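Side-chain contacts in PHO85 cyclin-10 (Saccharomyces cerevisiae, PDB 4KRD), which partners the cyclin-dependent kinase PHO85 and directs it to phosphorylate and negatively regulate glycogen synthase GSY2, restraining glycogen accumulation: residues B[98-101]-B[102-106]; B[140-143]-B[144-148]; B[128-131]-B[132-135]. All blocks are in the same frame, centred on the assembly; numbering follows the deposited sequence.

All three contacts are local, made along helices of the cyclin-box part of the protein. Contacts 1 and 2 are buried and lie side by side, their centres 8 Å apart, on helix 99-113 and the end of helix 130-148; the hydroxyl of S144 joins them by bonding V101 O. Contact 3 shares helix 130-148 with contact 2 but sits at the beginning of that helix, about 18 Å away between centres, and is only partly buried. Chemistry follows place: contact 1 is backbone bonding with aliphatic carbons laid against carbonyl oxygens, contact 2 adds a basic pair around a glutamate, and contact 3 relies on a carboxylate and bridging waters.

Contact 1 (B[98-101]-B[102-106]); sequences QPTV and YLVAT
V104 N donates to T100 O at 3.0 Å with an N-H...O angle of 167°, the straightest of three bonds that carry the first turns of helix 99-113 across this contact. L103 N reaches P99 O at 3.1 Å, in the carbonyl plane; Y102 N shares that oxygen, but its bond is weak, with an angle of only 124°. A105 N reaches V101 O at 3.0 Å, and this carbonyl also accepts the hydroxyl of S144 from helix 130-148. One turn on, T106 OG1 and T106 N grip Y102 O from opposite faces of its plane, the hydroxyl at 2.8 Å.

In the all-helical cyclin box this helix runs between neighbours: T100, V101 and V104 touch helix 130-148, while P99, Y102 and T106 touch helix 36-54. The T100 hydroxyl bonds the backbone of the partner protein chain, so the start of the helix also meets the other subunit.

Packing follows the same spacing. L103 sets CG 3.3 Å from P99 O, because its chi1 of -55° keeps CG beside the backbone N and turned back toward the preceding turn. V104 CG2 comes alongside T100 O at 3.5 Å, and A105 CB lies 3.4 Å from V101 O. The Y102 ring approaches obliquely, bringing CD2 to 4.0 Å from Q98 O.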
ATOM      1  N   GLN B  98      -6.777  -0.242 -17.915  1.00 47.76           N
ATOM      2  CA  GLN B  98      -5.726  -1.165 -18.327  1.00 46.22           C
ATOM      3  C   GLN B  98      -6.156  -2.584 -18.047  1.00 45.58           C
ATOM      4  O   GLN B  98      -7.018  -2.807 -17.205  1.00 44.60           O
ATOM      5  CB  GLN B  98      -4.464  -0.891 -17.514  1.00 53.22           C
ATOM      6  CG  GLN B  98      -3.753   0.386 -17.892  1.00 57.66           C
ATOM      7  CD  GLN B  98      -3.037   0.264 -19.221  1.00 64.05           C
ATOM      8  OE1 GLN B  98      -3.524   0.744 -20.247  1.00 65.92           O
ATOM      9  NE2 GLN B  98      -1.880  -0.393 -19.210  1.00 61.29           N
ATOM     10  N   PRO B  99      -5.543  -3.555 -18.738  1.00 47.02           N
ATOM     11  CA  PRO B  99      -5.891  -4.963 -18.519  1.00 44.74           C
ATOM     12  C   PRO B  99      -5.636  -5.395 -17.078  1.00 44.00           C
ATOM     13  O   PRO B  99      -6.324  -6.289 -16.588  1.00 39.31           O
ATOM     14  CB  PRO B  99      -4.945  -5.712 -19.468  1.00 43.80           C
ATOM     15  CG  PRO B  99      -4.604  -4.717 -20.525  1.00 45.59           C
ATOM     16  CD  PRO B  99      -4.561  -3.388 -19.823  1.00 46.38           C
ATOM     17  N   THR B 100      -4.656  -4.767 -16.423  1.00 38.00           N
ATOM     18  CA  THR B 100      -4.322  -5.065 -15.033  1.00 38.22           C
ATOM     19  C   THR B 100      -5.525  -4.939 -14.099  1.00 32.23           C
ATOM     20  O   THR B 100      -5.632  -5.657 -13.102  1.00 32.65           O
ATOM     21  CB  THR B 100      -3.230  -4.110 -14.531  1.00 43.16           C
ATOM     22  OG1 THR B 100      -2.132  -4.135 -15.445  1.00 52.02           O
ATOM     23  CG2 THR B 100      -2.750  -4.528 -13.149  1.00 42.38           C
ATOM     24  N   VAL B 101      -6.429  -4.025 -14.420  1.00 31.00           N
ATOM     25  CA  VAL B 101      -7.596  -3.797 -13.578  1.00 33.07           C
ATOM     26  C   VAL B 101      -8.488  -5.042 -13.526  1.00 31.61           C
ATOM     27  O   VAL B 101      -8.947  -5.453 -12.458  1.00 28.38           O
ATOM     28  CB  VAL B 101      -8.373  -2.550 -14.037  1.00 35.60           C
ATOM     29  CG1 VAL B 101      -9.725  -2.454 -13.339  1.00 31.06           C
ATOM     30  CG2 VAL B 101      -7.522  -1.297 -13.783  1.00 33.25           C
ATOM     31  N   TYR B 102      -8.691  -5.660 -14.685  1.00 35.20           N
ATOM     32  CA  TYR B 102      -9.526  -6.842 -14.781  1.00 35.54           C
ATOM     33  C   TYR B 102      -8.821  -8.108 -14.279  1.00 31.95           C
ATOM     34  O   TYR B 102      -9.472  -9.004 -13.742  1.00 32.07           O
ATOM     35  CB  TYR B 102     -10.070  -6.984 -16.210  1.00 36.78           C
ATOM     36  CG  TYR B 102     -10.841  -5.744 -16.614  1.00 35.12           C
ATOM     37  CD1 TYR B 102     -12.035  -5.426 -15.981  1.00 36.28           C
ATOM     38  CD2 TYR B 102     -10.362  -4.877 -17.586  1.00 36.01           C
ATOM     39  CE1 TYR B 102     -12.739  -4.304 -16.309  1.00 36.92           C
ATOM     40  CE2 TYR B 102     -11.074  -3.736 -17.937  1.00 37.07           C
ATOM     41  CZ  TYR B 102     -12.267  -3.465 -17.293  1.00 42.09           C
ATOM     42  OH  TYR B 102     -13.009  -2.346 -17.602  1.00 42.01           O
ATOM     43  N   LEU B 103      -7.499  -8.171 -14.419  1.00 30.68           N
ATOM     44  CA  LEU B 103      -6.752  -9.304 -13.876  1.00 33.12           C
ATOM     45  C   LEU B 103      -6.863  -9.315 -12.354  1.00 30.65           C
ATOM     46  O   LEU B 103      -7.100 -10.359 -11.745  1.00 29.02           O
ATOM     47  CB  LEU B 103      -5.280  -9.262 -14.293  1.00 35.45           C
ATOM     48  CG  LEU B 103      -4.988  -9.186 -15.797  1.00 37.88           C
ATOM     49  CD1 LEU B 103      -3.492  -8.977 -16.062  1.00 40.32           C
ATOM     50  CD2 LEU B 103      -5.511 -10.426 -16.507  1.00 43.24           C
ATOM     51  N   VAL B 104      -6.706  -8.146 -11.744  1.00 33.23           N
ATOM     52  CA  VAL B 104      -6.865  -8.031 -10.295  1.00 29.80           C
ATOM     53  C   VAL B 104      -8.320  -8.306  -9.890  1.00 28.07           C
ATOM     54  O   VAL B 104      -8.582  -8.972  -8.885  1.00 28.13           O
ATOM     55  CB  VAL B 104      -6.396  -6.648  -9.762  1.00 31.53           C
ATOM     56  CG1 VAL B 104      -6.854  -6.453  -8.329  1.00 24.95           C
ATOM     57  CG2 VAL B 104      -4.846  -6.511  -9.843  1.00 28.10           C
ATOM     58  N   ALA B 105      -9.265  -7.789 -10.672  1.00 29.19           N
ATOM     59  CA  ALA B 105     -10.678  -8.054 -10.422  1.00 28.10           C
ATOM     60  C   ALA B 105     -10.949  -9.545 -10.430  1.00 31.84           C
ATOM     61  O   ALA B 105     -11.716 -10.069  -9.601  1.00 29.75           O
ATOM     62  CB  ALA B 105     -11.551  -7.355 -11.467  1.00 30.45           C
ATOM     63  N   THR B 106     -10.344 -10.231 -11.393  1.00 31.46           N
ATOM     64  CA  THR B 106     -10.524 -11.672 -11.500  1.00 34.26           C
ATOM     65  C   THR B 106      -9.937 -12.384 -10.285  1.00 31.06           C
ATOM     66  O   THR B 106     -10.548 -13.308  -9.738  1.00 30.92           O
ATOM     67  CB  THR B 106      -9.904 -12.238 -12.794  1.00 34.56           C
ATOM     68  OG1 THR B 106     -10.477 -11.586 -13.931  1.00 36.32           O
ATOM     69  CG2 THR B 106     -10.151 -13.760 -12.898  1.00 35.93           C
TER

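Contact 2 (B[140-143]-B[144-148]); sequences AVRL and STKLL
K146 lays its CE over one face of the R142 guanidinium, 3.3 Å above the plane and offset toward the rim. The lysine, extended beyond CG, crosses the arginine obliquely, one helical turn apart on helix 130-148. This is the buried end of a cyclin-box helix, and both cations turn to the same acid: K146 NZ and R142 NE each form a salt bridge with E173 OE2 on helix 166-180. The shared carboxylate probably offsets the approach of K146 NZ to R142 NH2, 3.9 Å. Such a lysine-glutamate pair recalls the one found in other cyclin boxes, and here K146 NZ also bonds the backbone of the partner protein chain, placing the pair at the interface between subunits.

The arginine is fixed on further sides. R142 NH1 bonds H153 O, and at the guanidinium edge, in plane, it donates to a water at 2.7 Å. That water in turn donates to T145 OG1 at 2.7 Å. With chi1 at 65°, T145 OG1 stands between its backbone N and carbonyl carbon, from where it donates to R142 O at 2.8 Å; K146 N reaches the same oxygen from the same face, more loosely, at 3.3 Å. A valine here would probably cost R142 O its shorter bond, leaving the longer one from K146 N, and take from the bridging water the T145 OG1 that accepts from it, so that one edge of the guanidinium is less firmly fixed.

S144 CB lies against the preceding turn, 3.0 Å from A140 O. One turn on from L143, L147 CG rests 3.4 Å from L143 O.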
ATOM      1  N   ALA B 140     -15.809  -5.743  -7.632  1.00 28.68           N
ATOM      2  CA  ALA B 140     -14.466  -6.239  -7.944  1.00 31.19           C
ATOM      3  C   ALA B 140     -13.708  -5.271  -8.840  1.00 33.72           C
ATOM      4  O   ALA B 140     -12.497  -5.071  -8.683  1.00 30.59           O
ATOM      5  CB  ALA B 140     -14.534  -7.634  -8.572  1.00 31.13           C
ATOM      6  N   VAL B 141     -14.413  -4.656  -9.783  1.00 33.23           N
ATOM      7  CA  VAL B 141     -13.764  -3.662 -10.622  1.00 28.82           C
ATOM      8  C   VAL B 141     -13.382  -2.440  -9.794  1.00 28.74           C
ATOM      9  O   VAL B 141     -12.286  -1.939  -9.931  1.00 27.86           O
ATOM     10  CB  VAL B 141     -14.618  -3.239 -11.836  1.00 32.91           C
ATOM     11  CG1 VAL B 141     -14.007  -2.006 -12.521  1.00 35.23           C
ATOM     12  CG2 VAL B 141     -14.756  -4.417 -12.821  1.00 34.77           C
ATOM     13  N   ARG B 142     -14.283  -1.981  -8.933  1.00 31.04           N
ATOM     14  CA  ARG B 142     -14.054  -0.745  -8.186  1.00 30.94           C
ATOM     15  C   ARG B 142     -12.913  -0.916  -7.199  1.00 28.65           C
ATOM     16  O   ARG B 142     -12.022  -0.070  -7.108  1.00 32.43           O
ATOM     17  CB  ARG B 142     -15.343  -0.283  -7.483  1.00 31.66           C
ATOM     18  CG  ARG B 142     -15.187   0.998  -6.645  1.00 31.38           C
ATOM     19  CD  ARG B 142     -14.780   2.204  -7.501  1.00 30.43           C
ATOM     20  NE  ARG B 142     -14.970   3.466  -6.780  1.00 34.05           N
ATOM     21  CZ  ARG B 142     -14.579   4.648  -7.236  1.00 34.63           C
ATOM     22  NH1 ARG B 142     -13.971   4.728  -8.411  1.00 34.93           N
ATOM     23  NH2 ARG B 142     -14.789   5.741  -6.521  1.00 33.85           N
ATOM     24  N   LEU B 143     -12.923  -2.031  -6.475  1.00 30.35           N
ATOM     25  CA  LEU B 143     -11.885  -2.324  -5.492  1.00 30.78           C
ATOM     26  C   LEU B 143     -10.542  -2.475  -6.201  1.00 30.96           C
ATOM     27  O   LEU B 143      -9.509  -1.997  -5.729  1.00 29.34           O
ATOM     28  CB  LEU B 143     -12.250  -3.607  -4.722  1.00 28.13           C
ATOM     29  CG  LEU B 143     -11.843  -3.718  -3.255  1.00 39.82           C
ATOM     30  CD1 LEU B 143     -12.054  -2.389  -2.544  1.00 38.22           C
ATOM     31  CD2 LEU B 143     -12.623  -4.840  -2.547  1.00 33.87           C
ATOM     32  N   SER B 144     -10.568  -3.138  -7.351  1.00 26.33           N
ATOM     33  CA  SER B 144      -9.370  -3.337  -8.145  1.00 27.85           C
ATOM     34  C   SER B 144      -8.693  -2.015  -8.516  1.00 32.89           C
ATOM     35  O   SER B 144      -7.474  -1.870  -8.353  1.00 29.44           O
ATOM     36  CB  SER B 144      -9.688  -4.146  -9.416  1.00 29.68           C
ATOM     37  OG  SER B 144      -8.563  -4.139 -10.275  1.00 36.92           O
ATOM     38  N   THR B 145      -9.470  -1.051  -9.013  1.00 31.87           N
ATOM     39  CA  THR B 145      -8.898   0.237  -9.388  1.00 28.90           C
ATOM     40  C   THR B 145      -8.269   0.947  -8.182  1.00 32.43           C
ATOM     41  O   THR B 145      -7.233   1.592  -8.315  1.00 34.00           O
ATOM     42  CB  THR B 145      -9.921   1.200 -10.063  1.00 32.73           C
ATOM     43  OG1 THR B 145     -10.950   1.557  -9.130  1.00 27.85           O
ATOM     44  CG2 THR B 145     -10.528   0.572 -11.325  1.00 34.63           C
ATOM     45  N   LYS B 146      -8.883   0.802  -7.011  1.00 30.96           N
ATOM     46  CA  LYS B 146      -8.388   1.457  -5.799  1.00 30.80           C
ATOM     47  C   LYS B 146      -7.126   0.786  -5.232  1.00 33.59           C
ATOM     48  O   LYS B 146      -6.312   1.436  -4.583  1.00 36.38           O
ATOM     49  CB  LYS B 146      -9.496   1.527  -4.741  1.00 30.91           C
ATOM     50  CG  LYS B 146     -10.548   2.569  -5.055  1.00 35.22           C
ATOM     51  CD  LYS B 146     -11.522   2.820  -3.919  1.00 30.30           C
ATOM     52  CE  LYS B 146     -12.449   3.989  -4.258  1.00 35.40           C
ATOM     53  NZ  LYS B 146     -13.437   4.277  -3.190  1.00 35.91           N
ATOM     54  N   LEU B 147      -6.985  -0.518  -5.466  1.00 32.36           N
ATOM     55  CA  LEU B 147      -5.757  -1.247  -5.149  1.00 34.99           C
ATOM     56  C   LEU B 147      -4.598  -0.902  -6.085  1.00 32.94           C
ATOM     57  O   LEU B 147      -3.430  -1.104  -5.742  1.00 36.45           O
ATOM     58  CB  LEU B 147      -5.994  -2.745  -5.254  1.00 26.13           C
ATOM     59  CG  LEU B 147      -6.827  -3.423  -4.170  1.00 27.94           C
ATOM     60  CD1 LEU B 147      -7.140  -4.853  -4.610  1.00 28.20           C
ATOM     61  CD2 LEU B 147      -6.092  -3.433  -2.852  1.00 29.01           C
ATOM     62  N   LEU B 148      -4.923  -0.400  -7.270  1.00 29.97           N
ATOM     63  CA  LEU B 148      -3.941  -0.285  -8.356  1.00 35.80           C
ATOM     64  C   LEU B 148      -3.549   1.133  -8.748  1.00 38.03           C
ATOM     65  O   LEU B 148      -2.379   1.415  -9.011  1.00 40.24           O
ATOM     66  CB  LEU B 148      -4.485  -0.960  -9.616  1.00 33.49           C
ATOM     67  CG  LEU B 148      -4.354  -2.472  -9.710  1.00 35.50           C
ATOM     68  CD1 LEU B 148      -5.216  -2.974 -10.861  1.00 33.52           C
ATOM     69  CD2 LEU B 148      -2.897  -2.850  -9.909  1.00 38.60           C
TER
HETATM   70  O   HOH W   1     -12.744   3.220 -10.282  1.00 41.63           O

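Contact 3 (B[128-131]-B[132-135]); sequences LQEK and EVHR
E132 reaches its carboxylate back to the chain just before helix 130-148, where OE1 accepts Q129 N at 3.0 Å with an N-H...O angle of 163°. The donor comes from above the carboxylate plane, 53° out of it. In return E132 N donates to Q129 O at 3.0 Å. The carboxylate bond resembles the side-chain half of a capping box, set at the start of a cyclin-box helix whose exact first residue is uncertain. A chi1 of -69° holds E132 CG beside its own N, and the chain then extends back toward Q129. E132, L128 and V133 form the packed, buried part: Y71 OH also bonds E132 OE1, the L128 side chain runs past E132 in the opposite direction, CD1 4.0 Å from E132 OE1, and L128 and V133 turn to helix 36-54.

The exposed E130 and K131, with two waters, make the open part. The E130 chain bends at chi2 and rests OE2 3.7 Å from V133 CG2. V133 N bonds E130 O at 3.2 Å, three residues back; one water bridges E130 O and H134 N, another K131 O and R135 N. K131 sends NZ to K77 O.

The weakly bonded helix start is thus completed partly by water and partly by a carboxylate, and the negative charge of E132 is probably stabilised by the Q129 N-H and the Y71 hydroxyl, perhaps also by the nearby amino end of the helix.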
ATOM      1  N   LEU B 128     -21.716 -19.314  -5.668  1.00 36.55           N
ATOM      2  CA  LEU B 128     -22.074 -18.117  -6.427  1.00 39.21           C
ATOM      3  C   LEU B 128     -23.411 -18.341  -7.144  1.00 44.31           C
ATOM      4  O   LEU B 128     -23.573 -19.357  -7.809  1.00 43.41           O
ATOM      5  CB  LEU B 128     -21.008 -17.846  -7.482  1.00 32.25           C
ATOM      6  CG  LEU B 128     -21.193 -16.626  -8.392  1.00 36.44           C
ATOM      7  CD1 LEU B 128     -21.360 -15.332  -7.589  1.00 35.16           C
ATOM      8  CD2 LEU B 128     -20.012 -16.528  -9.348  1.00 33.22           C
ATOM      9  N   GLN B 129     -24.340 -17.392  -7.030  1.00 46.04           N
ATOM     10  CA  GLN B 129     -25.610 -17.431  -7.773  1.00 48.02           C
ATOM     11  C   GLN B 129     -25.625 -16.360  -8.854  1.00 50.49           C
ATOM     12  O   GLN B 129     -24.915 -15.351  -8.741  1.00 39.92           O
ATOM     13  CB  GLN B 129     -26.801 -17.158  -6.854  1.00 49.64           C
ATOM     14  CG  GLN B 129     -26.884 -17.990  -5.601  1.00 55.47           C
ATOM     15  CD  GLN B 129     -28.067 -17.566  -4.739  1.00 64.62           C
ATOM     16  OE1 GLN B 129     -27.930 -16.731  -3.842  1.00 61.72           O
ATOM     17  NE2 GLN B 129     -29.243 -18.119  -5.031  1.00 61.59           N
ATOM     18  N   GLU B 130     -26.460 -16.554  -9.879  1.00 41.62           N
ATOM     19  CA  GLU B 130     -26.530 -15.607 -10.988  1.00 40.40           C
ATOM     20  C   GLU B 130     -27.018 -14.245 -10.525  1.00 40.80           C
ATOM     21  O   GLU B 130     -26.616 -13.213 -11.068  1.00 39.21           O
ATOM     22  CB  GLU B 130     -27.432 -16.120 -12.122  1.00 51.89           C
ATOM     23  CG  GLU B 130     -27.397 -15.232 -13.377  1.00 54.17           C
ATOM     24  CD  GLU B 130     -26.046 -15.267 -14.112  1.00 61.76           C
ATOM     25  OE1 GLU B 130     -25.675 -16.343 -14.635  1.00 65.59           O
ATOM     26  OE2 GLU B 130     -25.356 -14.219 -14.177  1.00 64.99           O
ATOM     27  N   LYS B 131     -27.887 -14.237  -9.521  1.00 35.66           N
ATOM     28  CA  LYS B 131     -28.399 -12.974  -9.001  1.00 43.20           C
ATOM     29  C   LYS B 131     -27.345 -12.159  -8.227  1.00 39.09           C
ATOM     30  O   LYS B 131     -27.600 -11.014  -7.841  1.00 39.52           O
ATOM     31  CB  LYS B 131     -29.644 -13.198  -8.146  1.00 43.94           C
ATOM     32  CG  LYS B 131     -30.825 -13.750  -8.935  1.00 50.43           C
ATOM     33  CD  LYS B 131     -32.148 -13.335  -8.317  1.00 54.94           C
ATOM     34  CE  LYS B 131     -33.309 -13.607  -9.263  1.00 55.96           C
ATOM     35  NZ  LYS B 131     -34.548 -12.925  -8.798  1.00 67.36           N
ATOM     36  N   GLU B 132     -26.174 -12.749  -8.013  1.00 40.20           N
ATOM     37  CA  GLU B 132     -25.086 -12.065  -7.286  1.00 36.19           C
ATOM     38  C   GLU B 132     -24.036 -11.506  -8.233  1.00 36.19           C
ATOM     39  O   GLU B 132     -23.191 -10.691  -7.826  1.00 33.26           O
ATOM     40  CB  GLU B 132     -24.453 -13.019  -6.267  1.00 33.10           C
ATOM     41  CG  GLU B 132     -25.407 -13.345  -5.107  1.00 37.32           C
ATOM     42  CD  GLU B 132     -25.111 -14.662  -4.395  1.00 42.74           C
ATOM     43  OE1 GLU B 132     -24.184 -15.391  -4.806  1.00 38.45           O
ATOM     44  OE2 GLU B 132     -25.825 -14.969  -3.413  1.00 45.11           O
ATOM     45  N   VAL B 133     -24.103 -11.907  -9.502  1.00 35.08           N
ATOM     46  CA  VAL B 133     -23.038 -11.589 -10.456  1.00 35.45           C
ATOM     47  C   VAL B 133     -22.885 -10.102 -10.803  1.00 39.57           C
ATOM     48  O   VAL B 133     -21.766  -9.575 -10.834  1.00 39.93           O
ATOM     49  CB  VAL B 133     -23.163 -12.403 -11.756  1.00 37.44           C
ATOM     50  CG1 VAL B 133     -22.230 -11.838 -12.823  1.00 36.17           C
ATOM     51  CG2 VAL B 133     -22.876 -13.883 -11.480  1.00 38.84           C
ATOM     52  N   HIS B 134     -24.002  -9.426 -11.057  1.00 35.19           N
ATOM     53  CA  HIS B 134     -23.964  -8.029 -11.491  1.00 37.70           C
ATOM     54  C   HIS B 134     -23.286  -7.111 -10.456  1.00 33.77           C
ATOM     55  O   HIS B 134     -22.402  -6.311 -10.787  1.00 38.77           O
ATOM     56  CB  HIS B 134     -25.390  -7.554 -11.781  1.00 41.33           C
ATOM     57  CG  HIS B 134     -25.465  -6.192 -12.394  1.00 46.88           C
ATOM     58  ND1 HIS B 134     -25.892  -5.082 -11.694  1.00 48.26           N
ATOM     59  CD2 HIS B 134     -25.165  -5.756 -13.640  1.00 48.37           C
ATOM     60  CE1 HIS B 134     -25.856  -4.024 -12.483  1.00 47.18           C
ATOM     61  NE2 HIS B 134     -25.414  -4.405 -13.668  1.00 46.72           N
ATOM     62  N   ARG B 135     -23.701  -7.238  -9.204  1.00 33.88           N
ATOM     63  CA  ARG B 135     -23.152  -6.410  -8.135  1.00 37.96           C
ATOM     64  C   ARG B 135     -21.731  -6.831  -7.772  1.00 35.05           C
ATOM     65  O   ARG B 135     -20.941  -6.007  -7.315  1.00 32.28           O
ATOM     66  CB  ARG B 135     -24.060  -6.449  -6.902  1.00 34.67           C
ATOM     67  CG  ARG B 135     -25.375  -5.692  -7.096  1.00 38.32           C
ATOM     68  CD  ARG B 135     -26.206  -5.702  -5.820  1.00 41.88           C
ATOM     69  NE  ARG B 135     -27.419  -4.903  -5.955  1.00 40.27           N
ATOM     70  CZ  ARG B 135     -28.270  -4.663  -4.968  1.00 42.03           C
ATOM     71  NH1 ARG B 135     -28.044  -5.150  -3.755  1.00 41.85           N
ATOM     72  NH2 ARG B 135     -29.346  -3.920  -5.193  1.00 50.98           N
TER
HETATM   73  O   HOH W   2     -26.915 -10.549 -10.942  1.00 41.05           O
HETATM   74  O   HOH W   3     -25.992  -8.751  -8.465  1.00 37.27           O